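Local coordinates for putative glyoxalase superfamily protein (Ralstonia eutropha, PDB 3IUZ) that is probably an iron(II)-dependent dioxygenase of the 2-oxoadipate dioxygenase/decarboxylase family, within the glyoxalase superfamily, at residues A[104-118]-A[129-143]. Numbering follows the deposited sequence. Where two conformers were deposited one is given.
Sequences TRILRPLGYRLNGNY and SYAHADAPEGIAQFF
The ring of Y112 is gripped between two aromatic edges. H132 comes over one face, its plane at 82° to the tyrosine and its CD2 3.7 Å from Y112 CE1. F142 turns its edge to the other face at 88°, with centroids 5.2 Å apart. Both pairs are therefore T-shaped. The phenol reaches I139 CG2, and its hydroxyl is hydrogen-bonded to N50 of helix 42-60. H132 takes its position with CG anti to the backbone N (chi1 -158°), which carries NE2 to L110 O at 2.8 Å, while its ND1 accepts from D134 N. One imidazole thus ties the C-terminal end of helix 101-110, closed by a Schellman motif at G111, to the type I turn 132-135.

Backbone pairing identifies an antiparallel hairpin of strands 112-120 and 125-132, within the mixed sheet: R113 and A131 exchange two N-H...O bonds. Beyond L114 the register slips by one in a classic bulge, where S129 O accepts from N115 N at 2.6 Å and only weakly from G116 N.

Y130, on the same sheet face as Y112, packs its CB 4.0 Å from Y112 CB. T104 CG2 and L114 CD1 approach its phenol end, whose hydroxyl is hydrogen-bonded to the E100 carboxylate. Alongside, L107 CD2 sits over the centre of the F142 ring, 3.7 Å from the centroid.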
ATOM      1  N   THR A 104      -9.746   5.234   5.119  1.00 13.65           N
ATOM      2  CA  THR A 104     -10.535   4.549   6.146  1.00 13.65           C
ATOM      3  C   THR A 104     -12.001   4.298   5.681  1.00 13.86           C
ATOM      4  O   THR A 104     -12.594   3.313   6.067  1.00 12.62           O
ATOM      5  CB  THR A 104     -10.523   5.274   7.485  1.00 13.85           C
ATOM      6  OG1 THR A 104     -10.804   6.645   7.307  1.00 16.02           O
ATOM      7  CG2 THR A 104      -9.114   5.133   8.157  1.00 10.71           C
ATOM      8  N   ARG A 105     -12.547   5.207   4.891  1.00 13.59           N
ATOM      9  CA  ARG A 105     -13.845   5.051   4.244  1.00 13.98           C
ATOM     10  C   ARG A 105     -13.927   3.830   3.301  1.00 14.44           C
ATOM     11  O   ARG A 105     -15.032   3.417   2.951  1.00 13.81           O
ATOM     12  CB  ARG A 105     -14.226   6.298   3.477  1.00 13.36           C
ATOM     13  CG  ARG A 105     -13.461   6.470   2.133  1.00 14.73           C
ATOM     14  CD  ARG A 105     -13.620   7.825   1.482  1.00 13.76           C
ATOM     15  NE  ARG A 105     -12.705   7.970   0.345  1.00 13.06           N
ATOM     16  CZ  ARG A 105     -12.955   8.639  -0.783  1.00 13.06           C
ATOM     17  NH1 ARG A 105     -14.101   9.282  -0.993  1.00 10.45           N
ATOM     18  NH2 ARG A 105     -12.012   8.713  -1.702  1.00 13.51           N
ATOM     19  N   ILE A 106     -12.759   3.266   2.928  1.00 15.05           N
ATOM     20  CA  ILE A 106     -12.651   2.055   2.151  1.00 14.29           C
ATOM     21  C   ILE A 106     -12.322   0.868   3.062  1.00 13.47           C
ATOM     22  O   ILE A 106     -12.981  -0.181   3.011  1.00 13.88           O
ATOM     23  CB  ILE A 106     -11.541   2.167   1.048  1.00 14.52           C
ATOM     24  CG1 ILE A 106     -11.823   3.285   0.039  1.00 14.40           C
ATOM     25  CG2 ILE A 106     -11.333   0.819   0.350  1.00 12.26           C
ATOM     26  CD1 ILE A 106     -10.582   3.632  -0.934  1.00  9.86           C
ATOM     27  N   LEU A 107     -11.292   1.004   3.899  1.00 13.18           N
ATOM     28  CA  LEU A 107     -10.817  -0.141   4.661  1.00 13.28           C
ATOM     29  C   LEU A 107     -11.829  -0.590   5.719  1.00 14.05           C
ATOM     30  O   LEU A 107     -11.900  -1.772   6.034  1.00 14.32           O
ATOM     31  CB  LEU A 107      -9.495   0.194   5.390  1.00 14.05           C
ATOM     32  CG  LEU A 107      -8.356   0.626   4.455  1.00 13.09           C
ATOM     33  CD1 LEU A 107      -7.069   1.010   5.131  1.00 12.64           C
ATOM     34  CD2 LEU A 107      -8.087  -0.488   3.433  1.00 14.17           C
ATOM     35  N   ARG A 108     -12.567   0.368   6.296  1.00 13.45           N
ATOM     36  CA  ARG A 108     -13.495   0.068   7.394  1.00 13.87           C
ATOM     37  C   ARG A 108     -14.614  -0.843   6.883  1.00 14.39           C
ATOM     38  O   ARG A 108     -14.791  -1.907   7.424  1.00 15.37           O
ATOM     39  CB  ARG A 108     -14.006   1.347   8.046  1.00 14.50           C
ATOM     40  CG  ARG A 108     -12.931   2.094   8.800  1.00 15.97           C
ATOM     41  CD  ARG A 108     -12.524   1.465  10.118  1.00 14.59           C
ATOM     42  NE  ARG A 108     -13.546   1.695  11.114  1.00 17.71           N
ATOM     43  CZ  ARG A 108     -14.179   0.782  11.826  1.00 18.01           C
ATOM     44  NH1 ARG A 108     -13.916  -0.514  11.711  1.00 17.40           N
ATOM     45  NH2 ARG A 108     -15.137   1.182  12.667  1.00 22.10           N
ATOM     46  N   PRO A 109     -15.308  -0.480   5.795  1.00 14.74           N
ATOM     47  CA  PRO A 109     -16.337  -1.413   5.320  1.00 14.28           C
ATOM     48  C   PRO A 109     -15.778  -2.743   4.748  1.00 13.33           C
ATOM     49  O   PRO A 109     -16.475  -3.754   4.710  1.00 13.18           O
ATOM     50  CB  PRO A 109     -17.057  -0.602   4.245  1.00 14.02           C
ATOM     51  CG  PRO A 109     -16.060   0.484   3.858  1.00 15.87           C
ATOM     52  CD  PRO A 109     -15.388   0.822   5.096  1.00 15.04           C
ATOM     53  N   LEU A 110     -14.528  -2.769   4.301  1.00 13.63           N
ATOM     54  CA  LEU A 110     -13.859  -4.039   3.970  1.00 13.87           C
ATOM     55  C   LEU A 110     -13.638  -4.975   5.165  1.00 15.48           C
ATOM     56  O   LEU A 110     -13.398  -6.157   4.963  1.00 14.60           O
ATOM     57  CB  LEU A 110     -12.519  -3.825   3.324  1.00 14.45           C
ATOM     58  CG  LEU A 110     -12.550  -3.358   1.859  1.00 14.68           C
ATOM     59  CD1 LEU A 110     -11.086  -3.010   1.378  1.00 11.32           C
ATOM     60  CD2 LEU A 110     -13.259  -4.334   0.875  1.00 14.14           C
ATOM     61  N   GLY A 111     -13.697  -4.433   6.384  1.00 15.23           N
ATOM     62  CA  GLY A 111     -13.541  -5.235   7.587  1.00 14.93           C
ATOM     63  C   GLY A 111     -12.312  -4.900   8.428  1.00 13.94           C
ATOM     64  O   GLY A 111     -12.026  -5.599   9.375  1.00 14.36           O
ATOM     65  N   TYR A 112     -11.549  -3.862   8.068  1.00 13.85           N
ATOM     66  CA  TYR A 112     -10.402  -3.446   8.876  1.00 14.16           C
ATOM     67  C   TYR A 112     -10.822  -2.588  10.096  1.00 15.14           C
ATOM     68  O   TYR A 112     -11.835  -1.885  10.077  1.00 14.71           O
ATOM     69  CB  TYR A 112      -9.365  -2.658   8.046  1.00 13.74           C
ATOM     70  CG  TYR A 112      -8.679  -3.516   7.012  1.00 14.06           C
ATOM     71  CD1 TYR A 112      -9.253  -3.708   5.762  1.00 16.17           C
ATOM     72  CD2 TYR A 112      -7.442  -4.124   7.279  1.00 13.22           C
ATOM     73  CE1 TYR A 112      -8.620  -4.488   4.797  1.00 15.74           C
ATOM     74  CE2 TYR A 112      -6.832  -4.927   6.348  1.00 16.87           C
ATOM     75  CZ  TYR A 112      -7.416  -5.098   5.107  1.00 17.20           C
ATOM     76  OH  TYR A 112      -6.813  -5.888   4.162  1.00 19.55           O
ATOM     77  N   ARG A 113      -9.964  -2.633  11.127  1.00 16.01           N
ATOM     78  CA  ARG A 113     -10.076  -1.823  12.314  1.00 16.30           C
ATOM     79  C   ARG A 113      -8.733  -1.229  12.614  1.00 16.37           C
ATOM     80  O   ARG A 113      -7.706  -1.852  12.382  1.00 14.97           O
ATOM     81  CB  ARG A 113     -10.439  -2.679  13.515  1.00 18.33           C
ATOM     82  CG  ARG A 113     -11.796  -3.313  13.398  1.00 24.73           C
ATOM     83  CD  ARG A 113     -12.021  -4.252  14.577  1.00 33.45           C
ATOM     84  NE  ARG A 113     -13.351  -4.835  14.509  1.00 39.88           N
ATOM     85  CZ  ARG A 113     -13.697  -6.001  15.061  1.00 45.13           C
ATOM     86  NH1 ARG A 113     -12.795  -6.742  15.709  1.00 45.70           N
ATOM     87  NH2 ARG A 113     -14.955  -6.444  14.949  1.00 47.00           N
ATOM     88  N   LEU A 114      -8.737  -0.028  13.169  1.00 15.57           N
ATOM     89  CA  LEU A 114      -7.526   0.604  13.664  1.00 15.57           C
ATOM     90  C   LEU A 114      -6.829  -0.338  14.615  1.00 16.04           C
ATOM     91  O   LEU A 114      -7.447  -0.879  15.536  1.00 15.48           O
ATOM     92  CB  LEU A 114      -7.873   1.918  14.378  1.00 15.51           C
ATOM     93  CG  LEU A 114      -6.708   2.706  14.944  1.00 15.87           C
ATOM     94  CD1 LEU A 114      -5.835   3.266  13.811  1.00 14.36           C
ATOM     95  CD2 LEU A 114      -7.296   3.775  15.892  1.00 16.12           C
ATOM     96  N   ASN A 115      -5.549  -0.568  14.383  1.00 16.51           N
ATOM     97  CA  ASN A 115      -4.790  -1.449  15.259  1.00 19.01           C
ATOM     98  C   ASN A 115      -3.609  -0.775  15.982  1.00 20.49           C
ATOM     99  O   ASN A 115      -2.971  -1.413  16.785  1.00 22.26           O
ATOM    100  CB  ASN A 115      -4.306  -2.651  14.456  1.00 18.56           C
ATOM    101  CG  ASN A 115      -3.930  -3.833  15.316  1.00 21.79           C
ATOM    102  OD1 ASN A 115      -4.685  -4.220  16.183  1.00 23.86           O
ATOM    103  ND2 ASN A 115      -2.778  -4.451  15.029  1.00 22.40           N
ATOM    104  N   GLY A 116      -3.304   0.481  15.681  1.00 21.03           N
ATOM    105  CA  GLY A 116      -2.138   1.126  16.278  1.00 20.68           C
ATOM    106  C   GLY A 116      -2.008   2.558  15.783  1.00 20.83           C
ATOM    107  O   GLY A 116      -2.363   2.859  14.640  1.00 17.77           O
ATOM    108  N   ASN A 117      -1.515   3.404  16.678  1.00 20.30           N
ATOM    109  CA  ASN A 117      -1.294   4.806  16.401  0.50 21.30           C
ATOM    110  C   ASN A 117       0.181   5.093  16.597  1.00 21.67           C
ATOM    111  O   ASN A 117       0.737   4.825  17.671  1.00 20.60           O
ATOM    112  CB  ASN A 117      -2.119   5.675  17.341  0.50 21.86           C
ATOM    113  CG  ASN A 117      -1.967   7.155  17.045  0.50 23.17           C
ATOM    114  OD1 ASN A 117      -2.363   7.631  15.987  0.50 23.82           O
ATOM    115  ND2 ASN A 117      -1.382   7.884  17.982  0.50 22.68           N
ATOM    116  N   TYR A 118       0.822   5.598  15.547  1.00 21.08           N
ATOM    117  CA  TYR A 118       2.262   5.802  15.558  1.00 21.33           C
ATOM    118  C   TYR A 118       2.640   7.202  15.095  1.00 22.18           C
ATOM    119  O   TYR A 118       2.787   7.421  13.907  1.00 22.28           O
ATOM    120  CB  TYR A 118       2.910   4.795  14.621  1.00 22.03           C
ATOM    121  CG  TYR A 118       2.541   3.395  14.989  1.00 21.22           C
ATOM    122  CD1 TYR A 118       3.159   2.763  16.056  1.00 25.01           C
ATOM    123  CD2 TYR A 118       1.507   2.727  14.325  1.00 21.76           C
ATOM    124  CE1 TYR A 118       2.787   1.486  16.432  1.00 23.60           C
ATOM    125  CE2 TYR A 118       1.134   1.451  14.679  1.00 20.60           C
ATOM    126  CZ  TYR A 118       1.790   0.829  15.732  1.00 21.91           C
ATOM    127  OH  TYR A 118       1.439  -0.441  16.093  1.00 22.29           O
ATOM    128  N   SER A 129      -1.965   1.906  11.868  1.00 14.79           N
ATOM    129  CA  SER A 129      -2.108   0.593  11.258  1.00 14.71           C
ATOM    130  C   SER A 129      -3.548   0.103  11.355  1.00 14.68           C
ATOM    131  O   SER A 129      -4.270   0.431  12.324  1.00 14.97           O
ATOM    132  CB  SER A 129      -1.165  -0.395  11.916  1.00 14.68           C
ATOM    133  OG  SER A 129      -1.545  -0.575  13.279  1.00 15.32           O
ATOM    134  N   TYR A 130      -3.944  -0.639  10.329  1.00 13.74           N
ATOM    135  CA  TYR A 130      -5.285  -1.243  10.159  1.00 13.33           C
ATOM    136  C   TYR A 130      -5.136  -2.742   9.955  1.00 14.25           C
ATOM    137  O   TYR A 130      -4.461  -3.204   9.021  1.00 15.27           O
ATOM    138  CB  TYR A 130      -6.015  -0.589   8.948  1.00 13.81           C
ATOM    139  CG  TYR A 130      -6.384   0.798   9.318  1.00 13.15           C
ATOM    140  CD1 TYR A 130      -7.515   1.030  10.085  1.00 14.57           C
ATOM    141  CD2 TYR A 130      -5.486   1.863   9.107  1.00 12.03           C
ATOM    142  CE1 TYR A 130      -7.851   2.323  10.522  1.00 15.59           C
ATOM    143  CE2 TYR A 130      -5.774   3.139   9.544  1.00 12.41           C
ATOM    144  CZ  TYR A 130      -6.961   3.374  10.255  1.00 14.43           C
ATOM    145  OH  TYR A 130      -7.221   4.629  10.720  1.00 16.22           O
ATOM    146  N   ALA A 131      -5.794  -3.517  10.820  1.00 14.01           N
ATOM    147  CA  ALA A 131      -5.784  -4.975  10.722  1.00 14.03           C
ATOM    148  C   ALA A 131      -7.171  -5.471  10.474  1.00 13.80           C
ATOM    149  O   ALA A 131      -8.148  -4.927  11.000  1.00 14.01           O
ATOM    150  CB  ALA A 131      -5.238  -5.636  12.034  1.00 12.24           C
ATOM    151  N   HIS A 132      -7.245  -6.562   9.744  1.00 14.52           N
ATOM    152  CA  HIS A 132      -8.532  -7.124   9.376  1.00 14.43           C
ATOM    153  C   HIS A 132      -9.169  -7.914  10.507  1.00 14.82           C
ATOM    154  O   HIS A 132      -8.565  -8.852  11.061  1.00 15.31           O
ATOM    155  CB  HIS A 132      -8.428  -7.959   8.110  1.00 14.06           C
ATOM    156  CG  HIS A 132      -9.736  -8.096   7.427  1.00 13.40           C
ATOM    157  ND1 HIS A 132     -10.676  -9.014   7.839  1.00 11.96           N
ATOM    158  CD2 HIS A 132     -10.304  -7.391   6.412  1.00 16.15           C
ATOM    159  CE1 HIS A 132     -11.772  -8.872   7.107  1.00 15.14           C
ATOM    160  NE2 HIS A 132     -11.564  -7.917   6.207  1.00 11.46           N
ATOM    161  N   ALA A 133     -10.411  -7.565  10.825  1.00 15.21           N
ATOM    162  CA  ALA A 133     -11.109  -8.167  11.983  1.00 15.48           C
ATOM    163  C   ALA A 133     -11.276  -9.675  11.823  1.00 16.01           C
ATOM    164  O   ALA A 133     -11.400 -10.355  12.804  1.00 17.46           O
ATOM    165  CB  ALA A 133     -12.495  -7.502  12.204  1.00 13.67           C
ATOM    166  N   ASP A 134     -11.298 -10.198  10.603  1.00 16.12           N
ATOM    167  CA  ASP A 134     -11.592 -11.619  10.407  1.00 16.39           C
ATOM    168  C   ASP A 134     -10.347 -12.498  10.407  1.00 17.40           C
ATOM    169  O   ASP A 134     -10.463 -13.713  10.507  1.00 18.44           O
ATOM    170  CB  ASP A 134     -12.396 -11.897   9.122  1.00 16.13           C
ATOM    171  CG  ASP A 134     -13.742 -11.204   9.085  1.00 17.71           C
ATOM    172  OD1 ASP A 134     -14.346 -10.930  10.156  1.00 15.89           O
ATOM    173  OD2 ASP A 134     -14.223 -10.940   7.949  1.00 18.08           O
ATOM    174  N   ALA A 135      -9.170 -11.910  10.262  1.00 17.42           N
ATOM    175  CA  ALA A 135      -7.916 -12.673  10.208  1.00 18.11           C
ATOM    176  C   ALA A 135      -6.766 -11.677  10.396  1.00 17.99           C
ATOM    177  O   ALA A 135      -6.005 -11.422   9.448  1.00 18.31           O
ATOM    178  CB  ALA A 135      -7.786 -13.432   8.838  1.00 17.17           C
ATOM    179  N   PRO A 136      -6.670 -11.083  11.603  1.00 18.13           N
ATOM    180  CA  PRO A 136      -5.780  -9.935  11.820  1.00 18.74           C
ATOM    181  C   PRO A 136      -4.296 -10.247  11.606  1.00 19.35           C
ATOM    182  O   PRO A 136      -3.527  -9.381  11.154  1.00 17.14           O
ATOM    183  CB  PRO A 136      -6.065  -9.537  13.280  1.00 18.61           C
ATOM    184  CG  PRO A 136      -6.858 -10.659  13.868  1.00 20.21           C
ATOM    185  CD  PRO A 136      -7.520 -11.355  12.768  1.00 18.30           C
ATOM    186  N   GLU A 137      -3.922 -11.490  11.901  1.00 19.07           N
ATOM    187  CA  GLU A 137      -2.559 -11.967  11.704  1.00 20.62           C
ATOM    188  C   GLU A 137      -2.272 -12.503  10.322  1.00 19.89           C
ATOM    189  O   GLU A 137      -1.109 -12.565   9.927  1.00 21.02           O
ATOM    190  CB  GLU A 137      -2.205 -13.049  12.711  1.00 20.62           C
ATOM    191  CG  GLU A 137      -2.327 -12.572  14.116  1.00 25.78           C
ATOM    192  CD  GLU A 137      -2.008 -13.663  15.129  1.00 32.39           C
ATOM    193  OE1 GLU A 137      -1.633 -14.795  14.731  1.00 38.41           O
ATOM    194  OE2 GLU A 137      -2.111 -13.374  16.331  1.00 37.04           O
ATOM    195  N   GLY A 138      -3.302 -12.839   9.552  1.00 18.37           N
ATOM    196  CA  GLY A 138      -3.087 -13.450   8.246  1.00 16.94           C
ATOM    197  C   GLY A 138      -3.271 -12.535   7.055  1.00 16.56           C
ATOM    198  O   GLY A 138      -2.517 -12.619   6.091  1.00 15.61           O
ATOM    199  N   ILE A 139      -4.313 -11.699   7.074  1.00 15.71           N
ATOM    200  CA  ILE A 139      -4.560 -10.750   5.999  1.00 15.28           C
ATOM    201  C   ILE A 139      -3.580  -9.604   6.205  1.00 15.18           C
ATOM    202  O   ILE A 139      -3.346  -9.194   7.344  1.00 15.27           O
ATOM    203  CB  ILE A 139      -6.027 -10.259   6.035  1.00 15.15           C
ATOM    204  CG1 ILE A 139      -6.953 -11.383   5.523  1.00 17.34           C
ATOM    205  CG2 ILE A 139      -6.188  -8.996   5.221  1.00 14.30           C
ATOM    206  CD1 ILE A 139      -8.452 -11.075   5.733  1.00 17.53           C
ATOM    207  N   ALA A 140      -2.970  -9.086   5.149  1.00 15.18           N
ATOM    208  CA  ALA A 140      -2.020  -7.986   5.296  1.00 16.52           C
ATOM    209  C   ALA A 140      -2.657  -6.815   5.985  1.00 17.12           C
ATOM    210  O   ALA A 140      -3.835  -6.517   5.730  1.00 16.82           O
ATOM    211  CB  ALA A 140      -1.520  -7.501   3.925  1.00 16.50           C
ATOM    212  N   GLN A 141      -1.872  -6.117   6.804  1.00 17.40           N
ATOM    213  CA  GLN A 141      -2.310  -4.879   7.402  1.00 17.54           C
ATOM    214  C   GLN A 141      -2.120  -3.758   6.395  1.00 18.66           C
ATOM    215  O   GLN A 141      -1.374  -3.920   5.418  1.00 18.39           O
ATOM    216  CB  GLN A 141      -1.552  -4.554   8.658  1.00 17.49           C
ATOM    217  CG  GLN A 141      -1.859  -5.443   9.818  1.00 16.63           C
ATOM    218  CD  GLN A 141      -1.132  -4.974  11.064  1.00 18.87           C
ATOM    219  OE1 GLN A 141      -1.609  -4.096  11.800  1.00 21.85           O
ATOM    220  NE2 GLN A 141       0.056  -5.527  11.290  1.00 17.65           N
ATOM    221  N   PHE A 142      -2.798  -2.637   6.640  1.00 17.79           N
ATOM    222  CA  PHE A 142      -2.544  -1.390   5.937  1.00 17.59           C
ATOM    223  C   PHE A 142      -1.911  -0.442   6.920  1.00 18.13           C
ATOM    224  O   PHE A 142      -2.408  -0.265   8.072  1.00 18.99           O
ATOM    225  CB  PHE A 142      -3.821  -0.767   5.417  1.00 17.90           C
ATOM    226  CG  PHE A 142      -4.303  -1.356   4.131  1.00 17.89           C
ATOM    227  CD1 PHE A 142      -4.984  -2.560   4.107  1.00 16.73           C
ATOM    228  CD2 PHE A 142      -4.013  -0.729   2.929  1.00 15.46           C
ATOM    229  CE1 PHE A 142      -5.401  -3.121   2.896  1.00 18.66           C
ATOM    230  CE2 PHE A 142      -4.421  -1.265   1.725  1.00 17.85           C
ATOM    231  CZ  PHE A 142      -5.109  -2.447   1.681  1.00 19.42           C
ATOM    232  N   PHE A 143      -0.834   0.215   6.493  1.00 17.82           N
ATOM    233  CA  PHE A 143      -0.228   1.260   7.304  1.00 16.82           C
ATOM    234  C   PHE A 143      -0.492   2.551   6.543  1.00 17.60           C
ATOM    235  O   PHE A 143      -0.066   2.677   5.410  1.00 17.55           O
ATOM    236  CB  PHE A 143       1.259   1.004   7.536  1.00 16.77           C
ATOM    237  CG  PHE A 143       1.837   1.870   8.615  1.00 18.12           C
ATOM    238  CD1 PHE A 143       2.225   3.177   8.343  1.00 16.98           C
ATOM    239  CD2 PHE A 143       1.970   1.406   9.905  1.00 21.41           C
ATOM    240  CE1 PHE A 143       2.771   3.978   9.338  1.00 20.88           C
ATOM    241  CE2 PHE A 143       2.501   2.208  10.893  1.00 20.37           C
ATOM    242  CZ  PHE A 143       2.888   3.491  10.621  1.00 21.88           C
TER
HETATM  243  O   HOH W   1      -0.567  -2.741  14.228  1.00 28.65           O